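Local coordinates for endo-1,4-beta-xylanase D (Paenibacillus polymyxa, PDB 1W0N), which carries a calcium-dependent family 36 carbohydrate-binding module that probably holds the xylanase on the xylan it hydrolyses, at residues N58-G63 and V94-N99. Numbering follows the deposited sequence.
Sequences NISVRG and VQTLSN
Ser60 and Thr96 face each other as a non-hydrogen-bonded antiparallel pair, and their hydroxyls share a hydrogen bond across it, Ser60 OG lying 2.8 Å from Thr96 OG1; either could be the donor. Each oxygen sits beside its own backbone N (chi1 -71° and -60°), which brings the two together on the outer face of the sheet. Small hydroxyl residues suit this place, since they can hydrogen-bond across the strands and still tolerate water. On the same face Val94 sets CG1 3.7 Å from Ser60 CB and CG2 4.1 Å from Arg62 CB, its beta-branched side chain fitting an extended strand.

The tight part is the backbone. Ile59 and Leu97 exchange two hydrogen bonds, Ile59 N to Leu97 O and Leu97 N to Ile59 O, both 2.8 Å and the second nearly straight at 173°. Val61 and Gln95 repeat the ring, each N meeting the other's O. Between the rings Ser60 CA comes within 3.1 Å of Gln95 O, a CA-H...O contact that adds to the close fit.

The inner face carries Ile59, Val61 and Leu97, branched aliphatics suited to a core. They pack mainly on other strands rather than on each other; Ile59 CD1 comes no nearer than 4.0 Å to Leu97 O. Gln95 starts on this face, but its chain bends so that NE2 hydrogen-bonds Thr93 OG1. At Asn99 the chain turns a corner; Ser98 and Asn99 are exposed, and polar residues suit that solvent side.

Strand 56-65 lies between strands 93-101 and 122-130 in one sheet of a beta-sandwich. Phe85 and Phe87 of strand 80-88 and Leu75 of strand 70-77, in the opposing sheet, meet the inner aliphatics, while Arg62 crosses to strand 122-130, where its NH1 forms a salt bridge with OD2 of the calcium ligand Asp125.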
ATOM      1  N   ASN A  58       0.359  12.766  -6.092  1.00  6.93           N
ATOM      2  CA  ASN A  58      -0.815  12.189  -5.473  1.00  7.44           C
ATOM      3  C   ASN A  58      -0.703  10.683  -5.593  1.00  7.16           C
ATOM      4  O   ASN A  58      -0.252  10.155  -6.619  1.00  8.08           O
ATOM      5  CB  ASN A  58      -2.077  12.669  -6.189  1.00  9.03           C
ATOM      6  CG  ASN A  58      -2.208  14.167  -6.219  1.00 10.22           C
ATOM      7  OD1 ASN A  58      -2.465  14.777  -7.306  1.00 16.84           O
ATOM      8  ND2 ASN A  58      -2.054  14.777  -5.112  1.00  9.46           N
ATOM      9  N   ILE A  59      -1.080   9.973  -4.518  1.00  7.34           N
ATOM     10  CA  ILE A  59      -0.918   8.538  -4.478  1.00  6.79           C
ATOM     11  C   ILE A  59      -2.233   7.904  -4.036  1.00  6.47           C
ATOM     12  O   ILE A  59      -2.750   8.242  -2.970  1.00  7.40           O
ATOM     13  CB  ILE A  59       0.190   8.105  -3.527  1.00  9.14           C
ATOM     14  CG1 ILE A  59       1.487   8.882  -3.756  1.00 12.11           C
ATOM     15  CG2 ILE A  59       0.465   6.621  -3.695  1.00  9.78           C
ATOM     16  CD1 ILE A  59       1.878   9.722  -2.652  1.00 12.73           C
ATOM     17  N   SER A  60      -2.746   6.973  -4.850  1.00  5.85           N
ATOM     18  CA  SER A  60      -3.955   6.254  -4.496  1.00  5.74           C
ATOM     19  C   SER A  60      -3.662   4.763  -4.425  1.00  5.37           C
ATOM     20  O   SER A  60      -2.840   4.238  -5.172  1.00  5.97           O
ATOM     21  CB  SER A  60      -5.078   6.526  -5.482  1.00  7.41           C
ATOM     22  OG  SER A  60      -5.603   7.838  -5.368  1.00  9.30           O
ATOM     23  N   VAL A  61      -4.353   4.095  -3.501  1.00  4.78           N
ATOM     24  CA  VAL A  61      -4.283   2.647  -3.373  1.00  4.54           C
ATOM     25  C   VAL A  61      -5.715   2.142  -3.288  1.00  4.40           C
ATOM     26  O   VAL A  61      -6.520   2.661  -2.508  1.00  4.68           O
ATOM     27  CB  VAL A  61      -3.469   2.207  -2.136  1.00  5.14           C
ATOM     28  CG1 VAL A  61      -3.603   0.700  -1.873  1.00  5.40           C
ATOM     29  CG2 VAL A  61      -2.001   2.560  -2.338  1.00  6.45           C
ATOM     30  N   ARG A  62      -6.033   1.114  -4.099  1.00  4.35           N
ATOM     31  CA  ARG A  62      -7.287   0.402  -3.943  1.00  4.48           C
ATOM     32  C   ARG A  62      -7.046  -0.761  -2.981  1.00  4.20           C
ATOM     33  O   ARG A  62      -6.103  -1.533  -3.166  1.00  4.72           O
ATOM     34  CB  ARG A  62      -7.816  -0.105  -5.285  1.00  4.94           C
ATOM     35  CG  ARG A  62      -9.154  -0.807  -5.152  1.00  5.12           C
ATOM     36  CD  ARG A  62      -9.814  -1.047  -6.492  1.00  5.84           C
ATOM     37  NE  ARG A  62     -11.176  -1.549  -6.361  1.00  6.33           N
ATOM     38  CZ  ARG A  62     -11.611  -2.769  -6.683  1.00  5.88           C
ATOM     39  NH1 ARG A  62     -10.782  -3.731  -7.072  1.00  6.62           N
ATOM     40  NH2 ARG A  62     -12.924  -3.035  -6.604  1.00  6.72           N
ATOM     41  N   GLY A  63      -7.876  -0.837  -1.945  1.00  4.17           N
ATOM     42  CA  GLY A  63      -7.691  -1.829  -0.911  1.00  4.06           C
ATOM     43  C   GLY A  63      -8.992  -2.127  -0.191  1.00  3.84           C
ATOM     44  O   GLY A  63     -10.034  -1.542  -0.478  1.00  4.47           O
ATOM     45  N   VAL A  94     -10.923   3.092  -3.205  1.00  6.21           N
ATOM     46  CA  VAL A  94      -9.705   3.789  -3.539  1.00  6.30           C
ATOM     47  C   VAL A  94      -9.493   4.886  -2.483  1.00  6.14           C
ATOM     48  O   VAL A  94     -10.347   5.763  -2.298  1.00  8.19           O
ATOM     49  CB  VAL A  94      -9.766   4.391  -4.956  1.00  7.72           C
ATOM     50  CG1 VAL A  94      -8.538   5.242  -5.245  1.00 10.11           C
ATOM     51  CG2 VAL A  94      -9.918   3.294  -6.011  1.00  8.92           C
ATOM     52  N   GLN A  95      -8.359   4.812  -1.802  1.00  5.02           N
ATOM     53  CA  GLN A  95      -7.959   5.795  -0.805  1.00  4.97           C
ATOM     54  C   GLN A  95      -6.773   6.577  -1.356  1.00  4.98           C
ATOM     55  O   GLN A  95      -6.010   6.073  -2.175  1.00  5.82           O
ATOM     56  CB  GLN A  95      -7.620   5.092   0.507  1.00  5.29           C
ATOM     57  CG  GLN A  95      -8.822   4.387   1.123  1.00  5.50           C
ATOM     58  CD  GLN A  95      -9.882   5.344   1.628  1.00  5.65           C
ATOM     59  OE1 GLN A  95      -9.554   6.425   2.170  1.00  5.86           O
ATOM     60  NE2 GLN A  95     -11.129   4.964   1.508  1.00  6.82           N
ATOM     61  N   THR A  96      -6.621   7.823  -0.878  1.00  5.37           N
ATOM     62  CA  THR A  96      -5.694   8.752  -1.481  1.00  5.72           C
ATOM     63  C   THR A  96      -4.910   9.538  -0.427  1.00  5.34           C
ATOM     64  O   THR A  96      -5.454   9.950   0.599  1.00  6.14           O
ATOM     65  CB  THR A  96      -6.486   9.739  -2.377  1.00  7.01           C
ATOM     66  OG1 THR A  96      -7.168   8.979  -3.399  1.00  8.48           O
ATOM     67  CG2 THR A  96      -5.587  10.745  -3.092  1.00  8.24           C
ATOM     68  N   LEU A  97      -3.627   9.748  -0.750  1.00  5.69           N
ATOM     69  CA  LEU A  97      -2.751  10.704  -0.089  1.00  6.07           C
ATOM     70  C   LEU A  97      -2.348  11.717  -1.149  1.00  6.42           C
ATOM     71  O   LEU A  97      -1.695  11.367  -2.131  1.00  7.56           O
ATOM     72  CB  LEU A  97      -1.492  10.013   0.439  1.00  6.87           C
ATOM     73  CG  LEU A  97      -1.703   9.068   1.623  1.00  7.91           C
ATOM     74  CD1 LEU A  97      -0.467   8.213   1.874  1.00  9.53           C
ATOM     75  CD2 LEU A  97      -2.045   9.895   2.868  1.00 10.40           C
ATOM     76  N   SER A  98      -2.748  12.983  -0.962  1.00  7.01           N
ATOM     77  CA  SER A  98      -2.521  13.995  -1.959  1.00  7.30           C
ATOM     78  C   SER A  98      -1.317  14.859  -1.623  1.00  7.14           C
ATOM     79  O   SER A  98      -1.012  15.141  -0.463  1.00  8.21           O
ATOM     80  CB  SER A  98      -3.766  14.855  -2.145  1.00  8.30           C
ATOM     81  OG  SER A  98      -4.818  14.062  -2.724  1.00 10.68           O
ATOM     82  N   ASN A  99      -0.633  15.318  -2.688  1.00  6.93           N
ATOM     83  CA  ASN A  99       0.432  16.303  -2.580  1.00  6.95           C
ATOM     84  C   ASN A  99       1.545  15.895  -1.635  1.00  7.03           C
ATOM     85  O   ASN A  99       1.980  16.669  -0.775  1.00  8.74           O
ATOM     86  CB  ASN A  99      -0.127  17.690  -2.209  1.00  7.78           C
ATOM     87  CG  ASN A  99      -1.235  18.088  -3.146  1.00  8.60           C
ATOM     88  OD1 ASN A  99      -1.037  18.123  -4.363  1.00  9.73           O
ATOM     89  ND2 ASN A  99      -2.416  18.340  -2.600  1.00 10.23           N
TER